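Local structure of hypothetical protein PH1109 (Pyrococcus horikoshii, 2E6U) at residues A[39-44]-A[130-135]; A[81-86]-A[105-110]. The protein is of unknown function but belongs to the CoA-binding domain family, with a Rossmann-like fold that holds coenzyme A in the crystal. One frame throughout, in Å; residues are numbered along the deposited sequence.

Contact 1 (A[39-44]-A[130-135]). With COA (coenzyme A), chain F.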
loop_
_atom_site.group_PDB
_atom_site.type_symbol
_atom_site.label_atom_id
_atom_site.label_comp_id
_atom_site.label_asym_id
_atom_site.label_seq_id
_atom_site.Cartn_x
_atom_site.Cartn_y
_atom_site.Cartn_z
ATOM N N ASN A 39 -10.708 3.821 3.836
ATOM C CA ASN A 39 -11.147 3.769 5.237
ATOM C C ASN A 39 -11.408 2.308 5.663
ATOM O O ASN A 39 -10.977 1.857 6.729
ATOM C CB ASN A 39 -12.386 4.645 5.441
ATOM C CG ASN A 39 -12.829 4.710 6.893
ATOM O OD1 ASN A 39 -13.588 3.858 7.359
ATOM N ND2 ASN A 39 -12.383 5.728 7.610
ATOM N N ILE A 40 -12.107 1.572 4.800
ATOM C CA ILE A 40 -12.468 0.174 5.063
ATOM C C ILE A 40 -11.205 -0.693 5.198
ATOM O O ILE A 40 -11.074 -1.452 6.161
ATOM C CB ILE A 40 -13.389 -0.388 3.937
ATOM C CG1 ILE A 40 -14.699 0.420 3.893
ATOM C CG2 ILE A 40 -13.652 -1.897 4.162
ATOM C CD1 ILE A 40 -15.611 0.097 2.657
ATOM N N VAL A 41 -10.269 -0.549 4.270
ATOM C CA VAL A 41 -9.033 -1.353 4.284
ATOM C C VAL A 41 -8.154 -0.951 5.488
ATOM O O VAL A 41 -7.556 -1.830 6.135
ATOM C CB VAL A 41 -8.257 -1.220 2.939
ATOM C CG1 VAL A 41 -6.867 -1.870 3.003
ATOM C CG2 VAL A 41 -9.121 -1.795 1.766
ATOM N N MET A 42 -8.087 0.347 5.799
ATOM C CA MET A 42 -7.295 0.789 6.977
ATOM C C MET A 42 -7.840 0.153 8.259
ATOM O O MET A 42 -7.076 -0.374 9.074
ATOM C CB MET A 42 -7.270 2.315 7.114
ATOM C CG MET A 42 -6.409 2.752 8.323
ATOM S SD MET A 42 -6.009 4.470 8.190
ATOM C CE MET A 42 -5.308 4.798 9.841
ATOM N N LYS A 43 -9.163 0.186 8.434
ATOM C CA LYS A 43 -9.794 -0.399 9.617
ATOM C C LYS A 43 -9.465 -1.902 9.706
ATOM O O LYS A 43 -9.071 -2.421 10.768
ATOM C CB LYS A 43 -11.308 -0.181 9.546
ATOM C CG LYS A 43 -12.076 -0.167 10.893
ATOM C CD LYS A 43 -11.297 -0.774 12.076
ATOM C CE LYS A 43 -11.871 -0.409 13.458
ATOM N NZ LYS A 43 -10.966 0.547 14.225
ATOM N N TYR A 44 -9.589 -2.589 8.577
ATOM C CA TYR A 44 -9.302 -4.023 8.523
ATOM C C TYR A 44 -7.842 -4.340 8.892
ATOM O O TYR A 44 -7.554 -5.214 9.727
ATOM C CB TYR A 44 -9.611 -4.553 7.120
ATOM C CG TYR A 44 -9.344 -6.028 6.975
ATOM C CD1 TYR A 44 -8.091 -6.495 6.592
ATOM C CD2 TYR A 44 -10.353 -6.960 7.211
ATOM C CE1 TYR A 44 -7.831 -7.875 6.461
ATOM C CE2 TYR A 44 -10.100 -8.327 7.067
ATOM C CZ TYR A 44 -8.838 -8.767 6.704
ATOM O OH TYR A 44 -8.601 -10.125 6.558
ATOM N N ASN A 130 -2.762 -4.200 -8.833
ATOM C CA ASN A 130 -4.166 -4.558 -8.992
ATOM C C ASN A 130 -4.637 -5.641 -8.018
ATOM O O ASN A 130 -5.296 -6.614 -8.402
ATOM C CB ASN A 130 -4.431 -4.951 -10.448
ATOM C CG ASN A 130 -5.852 -4.688 -10.878
ATOM O OD1 ASN A 130 -6.451 -5.508 -11.578
ATOM N ND2 ASN A 130 -6.404 -3.536 -10.476
ATOM N N ARG A 131 -4.269 -5.482 -6.744
ATOM C CA ARG A 131 -4.752 -6.363 -5.685
ATOM C C ARG A 131 -5.187 -5.484 -4.501
ATOM O O ARG A 131 -4.803 -4.324 -4.434
ATOM C CB ARG A 131 -3.635 -7.297 -5.178
ATOM C CG ARG A 131 -2.877 -8.098 -6.226
ATOM C CD ARG A 131 -2.093 -9.221 -5.530
ATOM N NE ARG A 131 -1.114 -9.888 -6.417
ATOM C CZ ARG A 131 -0.986 -11.212 -6.534
ATOM N NH1 ARG A 131 -1.775 -12.030 -5.847
ATOM N NH2 ARG A 131 -0.064 -11.718 -7.345
ATOM N N CYS A 132 -5.958 -6.043 -3.577
ATOM C CA CYS A 132 -6.312 -5.348 -2.345
ATOM C C CYS A 132 -5.617 -6.030 -1.158
ATOM O O CYS A 132 -5.676 -7.250 -1.042
ATOM C CB CYS A 132 -7.821 -5.382 -2.133
ATOM S SG CYS A 132 -8.352 -4.686 -0.543
ATOM N N MET A 133 -4.977 -5.261 -0.270
ATOM C CA MET A 133 -4.377 -5.874 0.924
ATOM C C MET A 133 -5.384 -6.623 1.795
ATOM O O MET A 133 -5.064 -7.686 2.343
ATOM C CB MET A 133 -3.635 -4.810 1.764
ATOM C CG MET A 133 -2.343 -4.365 1.115
ATOM S SD MET A 133 -1.285 -3.403 2.278
ATOM C CE MET A 133 -0.612 -4.726 3.288
ATOM N N MET A 134 -6.582 -6.058 1.957
ATOM C CA MET A 134 -7.634 -6.719 2.722
ATOM C C MET A 134 -8.074 -8.037 2.063
ATOM O O MET A 134 -8.181 -9.076 2.725
ATOM C CB MET A 134 -8.816 -5.784 2.906
ATOM C CG MET A 134 -10.066 -6.422 3.495
ATOM S SD MET A 134 -11.317 -5.223 3.953
ATOM C CE MET A 134 -12.211 -4.995 2.409
ATOM N N ARG A 135 -8.346 -7.984 0.765
ATOM C CA ARG A 135 -8.842 -9.171 0.051
ATOM C C ARG A 135 -7.798 -10.270 0.009
ATOM O O ARG A 135 -8.133 -11.438 0.217
ATOM C CB ARG A 135 -9.313 -8.804 -1.350
ATOM C CG ARG A 135 -10.630 -7.996 -1.324
ATOM C CD ARG A 135 -11.870 -8.896 -1.269
ATOM N NE ARG A 135 -13.120 -8.129 -1.274
ATOM C CZ ARG A 135 -13.964 -8.035 -0.241
ATOM N NH1 ARG A 135 -13.715 -8.662 0.911
ATOM N NH2 ARG A 135 -15.076 -7.319 -0.359
HETATM N N1A COA F . -2.184 12.611 -1.278
HETATM C C2A COA F . -2.883 11.694 -0.390
HETATM N N3A COA F . -4.318 11.605 -0.591
HETATM C C4A COA F . -4.900 12.305 -1.595
HETATM C C5A COA F . -4.165 13.127 -2.458
HETATM C C6A COA F . -2.786 13.282 -2.275
HETATM N N6A COA F . -1.988 14.101 -3.052
HETATM N N7A COA F . -5.064 13.663 -3.324
HETATM C C8A COA F . -6.293 13.193 -3.032
HETATM N N9A COA F . -6.170 12.351 -1.976
HETATM C C1B COA F . -7.253 11.645 -1.293
HETATM C C2B COA F . -8.446 12.594 -1.039
HETATM O O2B COA F . -8.296 13.382 0.152
HETATM C C3B COA F . -9.643 11.647 -1.036
HETATM O O3B COA F . -10.182 11.397 0.263
HETATM P P3B COA F . -11.363 12.311 0.856
HETATM O O7A COA F . -10.882 13.743 0.635
HETATM O O8A COA F . -12.569 11.947 0.023
HETATM O O9A COA F . -11.517 11.892 2.305
HETATM C C4B COA F . -9.092 10.357 -1.621
HETATM O O4B COA F . -7.816 10.672 -2.119
HETATM C C5B COA F . -9.875 9.815 -2.813
HETATM O O5B COA F . -10.156 10.908 -3.695
HETATM P P1A COA F . -10.368 10.599 -5.256
HETATM O O1A COA F . -9.085 10.017 -5.773
HETATM O O2A COA F . -10.890 11.925 -5.791
HETATM O O3A COA F . -11.530 9.523 -5.166
HETATM P P2A COA F . -12.226 8.666 -6.345
HETATM O O4A COA F . -11.823 9.300 -7.637
HETATM O O5A COA F . -13.645 8.461 -5.890
HETATM O O6A COA F . -11.505 7.255 -6.203
HETATM C CBP COA F . -9.533 5.954 -5.826
HETATM C CCP COA F . -10.174 7.035 -6.694
HETATM C CDP COA F . -9.362 6.437 -4.379
HETATM C CEP COA F . -8.128 5.689 -6.388
HETATM C CAP COA F . -10.416 4.707 -5.795
HETATM O OAP COA F . -10.579 4.114 -7.113
HETATM C C9P COA F . -9.749 3.768 -4.786
HETATM O O9P COA F . -10.592 3.585 -3.669
HETATM N N8P COA F . -9.256 2.541 -5.368
HETATM C C7P COA F . -8.891 1.400 -4.556
HETATM C C6P COA F . -10.123 0.507 -4.570
HETATM C C5P COA F . -9.960 -0.926 -4.057
HETATM O O5P COA F . -8.633 -1.388 -3.912
HETATM N N4P COA F . -10.733 -1.215 -2.895
HETATM C C3P COA F . -10.503 -2.463 -2.202
HETATM C C2P COA F . -11.820 -3.090 -1.806
HETATM S S1P COA F . -11.501 -4.822 -1.388
#
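Met134 is the knob of this contact: its side chain leans into a shallow hollow on helix 37-47 formed by Ile40, Val41 and Tyr44, one helical turn of residues. CG of Met134 sits over the centre of the Tyr44 ring, 3.6 Å from the ring centroid and 13° off the normal, a CH-pi contact made with the flat of the ring. The sulfur follows obliquely, with SD 4.2 Å from the same centroid in a Met-aromatic contact. The chain of Met134 then bends at its last torsion (chi3 86°), which turns CE off the ring and brings it 3.8 Å from CG2 of Ile40; CE also lies 3.9 Å from S1P of coenzyme A. Deeper in, CG2 of Val41 fills the notch between CB of Met134 and SG of Cys132, 3.8 Å from that sulfur. Cys132 is the N-cap of helix 133-141: its SG accepts from Arg135 N (3.5 Å, 164°), and the thiol end of coenzyme A lies against this SG and CG of Arg135. The hydroxyl of Tyr44 hydrogen-bonds His137. The contact thus packs helix 37-47 against the first turn of helix 133-141, while Val41 and Met133 both reach Asp82 on strand 80-83.

Contact 2 (A[81-86]-A[105-110]). With COA (coenzyme A), chain F.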
loop_
_atom_site.group_PDB
_atom_site.type_symbol
_atom_site.label_atom_id
_atom_site.label_comp_id
_atom_site.label_asym_id
_atom_site.label_seq_id
_atom_site.Cartn_x
_atom_site.Cartn_y
_atom_site.Cartn_z
ATOM N N VAL A 81 4.197 0.777 0.938
ATOM C CA VAL A 81 3.386 1.952 0.585
ATOM C C VAL A 81 2.142 1.446 -0.140
ATOM O O VAL A 81 2.254 0.895 -1.240
ATOM C CB VAL A 81 4.193 2.989 -0.213
ATOM C CG1 VAL A 81 3.303 4.197 -0.574
ATOM C CG2 VAL A 81 5.376 3.494 0.624
ATOM N N ASP A 82 0.981 1.582 0.513
ATOM C CA ASP A 82 -0.298 1.012 0.074
ATOM C C ASP A 82 -1.063 2.190 -0.523
ATOM O O ASP A 82 -1.422 3.136 0.187
ATOM C CB ASP A 82 -1.045 0.379 1.263
ATOM C CG ASP A 82 -2.289 -0.390 0.862
ATOM O OD1 ASP A 82 -2.405 -0.830 -0.319
ATOM O OD2 ASP A 82 -3.165 -0.589 1.731
ATOM N N LEU A 83 -1.262 2.148 -1.841
ATOM C CA LEU A 83 -1.757 3.322 -2.595
ATOM C C LEU A 83 -3.270 3.331 -2.842
ATOM O O LEU A 83 -3.807 2.384 -3.433
ATOM C CB LEU A 83 -1.047 3.341 -3.935
ATOM C CG LEU A 83 0.290 3.991 -4.267
ATOM C CD1 LEU A 83 0.941 5.001 -3.312
ATOM C CD2 LEU A 83 1.258 3.066 -4.988
ATOM N N PHE A 84 -3.949 4.393 -2.383
ATOM C CA PHE A 84 -5.378 4.601 -2.625
ATOM C C PHE A 84 -5.543 6.008 -3.245
ATOM O O PHE A 84 -6.409 6.790 -2.840
ATOM C CB PHE A 84 -6.195 4.534 -1.343
ATOM C CG PHE A 84 -6.374 3.142 -0.779
ATOM C CD1 PHE A 84 -7.544 2.422 -1.045
ATOM C CD2 PHE A 84 -5.411 2.584 0.052
ATOM C CE1 PHE A 84 -7.742 1.134 -0.508
ATOM C CE2 PHE A 84 -5.588 1.305 0.597
ATOM C CZ PHE A 84 -6.759 0.580 0.312
ATOM N N VAL A 85 -4.680 6.328 -4.203
ATOM C CA VAL A 85 -4.784 7.575 -4.914
ATOM C C VAL A 85 -4.748 7.315 -6.415
ATOM O O VAL A 85 -4.309 6.254 -6.852
ATOM C CB VAL A 85 -3.653 8.548 -4.534
ATOM C CG1 VAL A 85 -3.847 9.031 -3.090
ATOM C CG2 VAL A 85 -2.290 7.917 -4.702
ATOM N N LYS A 86 -5.193 8.301 -7.179
ATOM C CA LYS A 86 -5.314 8.116 -8.621
ATOM C C LYS A 86 -3.945 7.876 -9.262
ATOM O O LYS A 86 -2.926 8.311 -8.723
ATOM C CB LYS A 86 -6.005 9.331 -9.215
ATOM C CG LYS A 86 -7.507 9.265 -9.043
ATOM C CD LYS A 86 -8.143 10.529 -9.541
ATOM C CE LYS A 86 -9.621 10.338 -9.683
ATOM N NZ LYS A 86 -10.324 11.391 -8.924
ATOM N N VAL A 105 5.806 -1.555 -2.998
ATOM C CA VAL A 105 4.788 -0.584 -3.428
ATOM C C VAL A 105 3.573 -1.411 -3.811
ATOM O O VAL A 105 3.697 -2.365 -4.602
ATOM C CB VAL A 105 5.259 0.298 -4.633
ATOM C CG1 VAL A 105 4.102 1.148 -5.184
ATOM C CG2 VAL A 105 6.405 1.205 -4.227
ATOM N N TRP A 106 2.416 -1.089 -3.232
ATOM C CA TRP A 106 1.198 -1.871 -3.459
ATOM C C TRP A 106 0.134 -0.994 -4.137
ATOM O O TRP A 106 -0.459 -0.119 -3.495
ATOM C CB TRP A 106 0.660 -2.460 -2.136
ATOM C CG TRP A 106 -0.470 -3.452 -2.249
ATOM C CD1 TRP A 106 -1.697 -3.236 -2.834
ATOM C CD2 TRP A 106 -0.500 -4.819 -1.763
ATOM N NE1 TRP A 106 -2.467 -4.366 -2.750
ATOM C CE2 TRP A 106 -1.761 -5.352 -2.108
ATOM C CE3 TRP A 106 0.420 -5.636 -1.060
ATOM C CZ2 TRP A 106 -2.150 -6.666 -1.779
ATOM C CZ3 TRP A 106 0.042 -6.939 -0.734
ATOM C CH2 TRP A 106 -1.236 -7.444 -1.093
ATOM N N PHE A 107 -0.102 -1.252 -5.430
ATOM C CA PHE A 107 -1.160 -0.559 -6.199
ATOM C C PHE A 107 -2.528 -1.213 -5.967
ATOM O O PHE A 107 -2.799 -2.349 -6.448
ATOM C CB PHE A 107 -0.822 -0.571 -7.705
ATOM C CG PHE A 107 0.382 0.228 -8.080
ATOM C CD1 PHE A 107 0.271 1.588 -8.339
ATOM C CD2 PHE A 107 1.634 -0.378 -8.211
ATOM C CE1 PHE A 107 1.385 2.342 -8.706
ATOM C CE2 PHE A 107 2.758 0.345 -8.584
ATOM C CZ PHE A 107 2.648 1.728 -8.849
ATOM N N GLN A 108 -3.412 -0.522 -5.248
ATOM C CA GLN A 108 -4.797 -0.988 -5.041
ATOM C C GLN A 108 -5.570 -0.851 -6.372
ATOM O O GLN A 108 -5.002 -0.332 -7.323
ATOM C CB GLN A 108 -5.508 -0.182 -3.951
ATOM C CG GLN A 108 -4.915 -0.394 -2.539
ATOM C CD GLN A 108 -5.464 -1.636 -1.818
ATOM O OE1 GLN A 108 -6.663 -2.022 -1.944
ATOM N NE2 GLN A 108 -4.622 -2.221 -0.998
ATOM N N TYR A 109 -6.830 -1.300 -6.428
ATOM C CA TYR A 109 -7.570 -1.264 -7.711
ATOM C C TYR A 109 -7.692 0.179 -8.175
ATOM O O TYR A 109 -7.960 1.075 -7.371
ATOM C CB TYR A 109 -8.989 -1.825 -7.616
ATOM C CG TYR A 109 -9.160 -3.162 -6.940
ATOM C CD1 TYR A 109 -8.278 -4.207 -7.162
ATOM C CD2 TYR A 109 -10.267 -3.393 -6.122
ATOM C CE1 TYR A 109 -8.466 -5.452 -6.538
ATOM C CE2 TYR A 109 -10.462 -4.633 -5.495
ATOM C CZ TYR A 109 -9.562 -5.646 -5.719
ATOM O OH TYR A 109 -9.779 -6.864 -5.110
ATOM N N ASN A 110 -7.493 0.378 -9.477
ATOM C CA ASN A 110 -7.680 1.679 -10.121
ATOM C C ASN A 110 -6.576 2.707 -9.852
ATOM O O ASN A 110 -6.749 3.886 -10.160
ATOM C CB ASN A 110 -9.081 2.235 -9.809
ATOM C CG ASN A 110 -10.209 1.282 -10.270
ATOM O OD1 ASN A 110 -10.085 0.595 -11.291
ATOM N ND2 ASN A 110 -11.294 1.232 -9.509
HETATM N N1A COA F . -2.184 12.611 -1.278
HETATM C C2A COA F . -2.883 11.694 -0.390
HETATM N N3A COA F . -4.318 11.605 -0.591
HETATM C C4A COA F . -4.900 12.305 -1.595
HETATM C C5A COA F . -4.165 13.127 -2.458
HETATM C C6A COA F . -2.786 13.282 -2.275
HETATM N N6A COA F . -1.988 14.101 -3.052
HETATM N N7A COA F . -5.064 13.663 -3.324
HETATM C C8A COA F . -6.293 13.193 -3.032
HETATM N N9A COA F . -6.170 12.351 -1.976
HETATM C C1B COA F . -7.253 11.645 -1.293
HETATM C C2B COA F . -8.446 12.594 -1.039
HETATM O O2B COA F . -8.296 13.382 0.152
HETATM C C3B COA F . -9.643 11.647 -1.036
HETATM O O3B COA F . -10.182 11.397 0.263
HETATM P P3B COA F . -11.363 12.311 0.856
HETATM O O7A COA F . -10.882 13.743 0.635
HETATM O O8A COA F . -12.569 11.947 0.023
HETATM O O9A COA F . -11.517 11.892 2.305
HETATM C C4B COA F . -9.092 10.357 -1.621
HETATM O O4B COA F . -7.816 10.672 -2.119
HETATM C C5B COA F . -9.875 9.815 -2.813
HETATM O O5B COA F . -10.156 10.908 -3.695
HETATM P P1A COA F . -10.368 10.599 -5.256
HETATM O O1A COA F . -9.085 10.017 -5.773
HETATM O O2A COA F . -10.890 11.925 -5.791
HETATM O O3A COA F . -11.530 9.523 -5.166
HETATM P P2A COA F . -12.226 8.666 -6.345
HETATM O O4A COA F . -11.823 9.300 -7.637
HETATM O O5A COA F . -13.645 8.461 -5.890
HETATM O O6A COA F . -11.505 7.255 -6.203
HETATM C CBP COA F . -9.533 5.954 -5.826
HETATM C CCP COA F . -10.174 7.035 -6.694
HETATM C CDP COA F . -9.362 6.437 -4.379
HETATM C CEP COA F . -8.128 5.689 -6.388
HETATM C CAP COA F . -10.416 4.707 -5.795
HETATM O OAP COA F . -10.579 4.114 -7.113
HETATM C C9P COA F . -9.749 3.768 -4.786
HETATM O O9P COA F . -10.592 3.585 -3.669
HETATM N N8P COA F . -9.256 2.541 -5.368
HETATM C C7P COA F . -8.891 1.400 -4.556
HETATM C C6P COA F . -10.123 0.507 -4.570
HETATM C C5P COA F . -9.960 -0.926 -4.057
HETATM O O5P COA F . -8.633 -1.388 -3.912
HETATM N N4P COA F . -10.733 -1.215 -2.895
HETATM C C3P COA F . -10.503 -2.463 -2.202
HETATM C C2P COA F . -11.820 -3.090 -1.806
HETATM S S1P COA F . -11.501 -4.822 -1.388
#
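Strands 80-83 and 104-107 are the two parallel strands of a beta-alpha-beta unit whose crossover is helix 87-100, and this contact pairs them and carries on into the loops at their C-terminal ends. Trp106 N donates to Val81 O (2.8 Å) and Leu83 N to Trp106 O (2.9 Å), both nearly straight; beyond them Gln108 N makes a weak bond to Leu83 O. On the face of the sheet toward helix 87-100, CD2 of Leu83 rests over the face of the Phe107 ring, off centre toward the rim. As modelled, with its chi2 near eclipsed (-14°), this CD2 also comes 3.4 Å from CG1 of Val105, a doubtful short approach. Asp82 and Trp106 occupy the other face, where Met133 of helix 133-141 touches both.

Past the strands, Gln108 folds back over Phe84. Its chain bends at chi2 (-84°), laying the amide almost parallel to the Phe84 ring, with planes 14° apart, while CG stands over that ring 3.6 Å from its centroid. Both loops then meet coenzyme A. Tyr109 N donates to O5P at 3.1 Å, and N8P returns a weak bond to Tyr109 O, which grips the pantetheine arm from the backbone. Lys86 reaches both phosphates of the diphosphate, NZ bonding O4A at 2.9 Å and, weakly, O2A at 3.2 Å. Ligand binding by loops at the C-terminal edge of a parallel sheet is characteristic of Rossmann-like and other parallel alpha/beta folds.

Overall arrangement
The two contacts have centres about 10 Å apart and both touch coenzyme A. Contact 2 lies within the parallel sheet, whereas contact 1 packs two helices together over the Asp82/Trp106 face of that sheet; the centre of contact 2 lies about 5 Å, that of contact 1 about 9 Å, from the centre of the chain. They touch directly: Trp106 NE1 lies 2.9 Å from Arg131 O, a probable hydrogen bond, and CG of Met133 packs 3.4 Å from CE2 of Trp106. Along the ligand they divide the work, 130-135 meeting its thiol end and the loops of contact 2 its amides and diphosphate. Ser31, Lys33, Arg36, Asp37, Tyr59 and Tyr93 add further hydrogen bonds to coenzyme A.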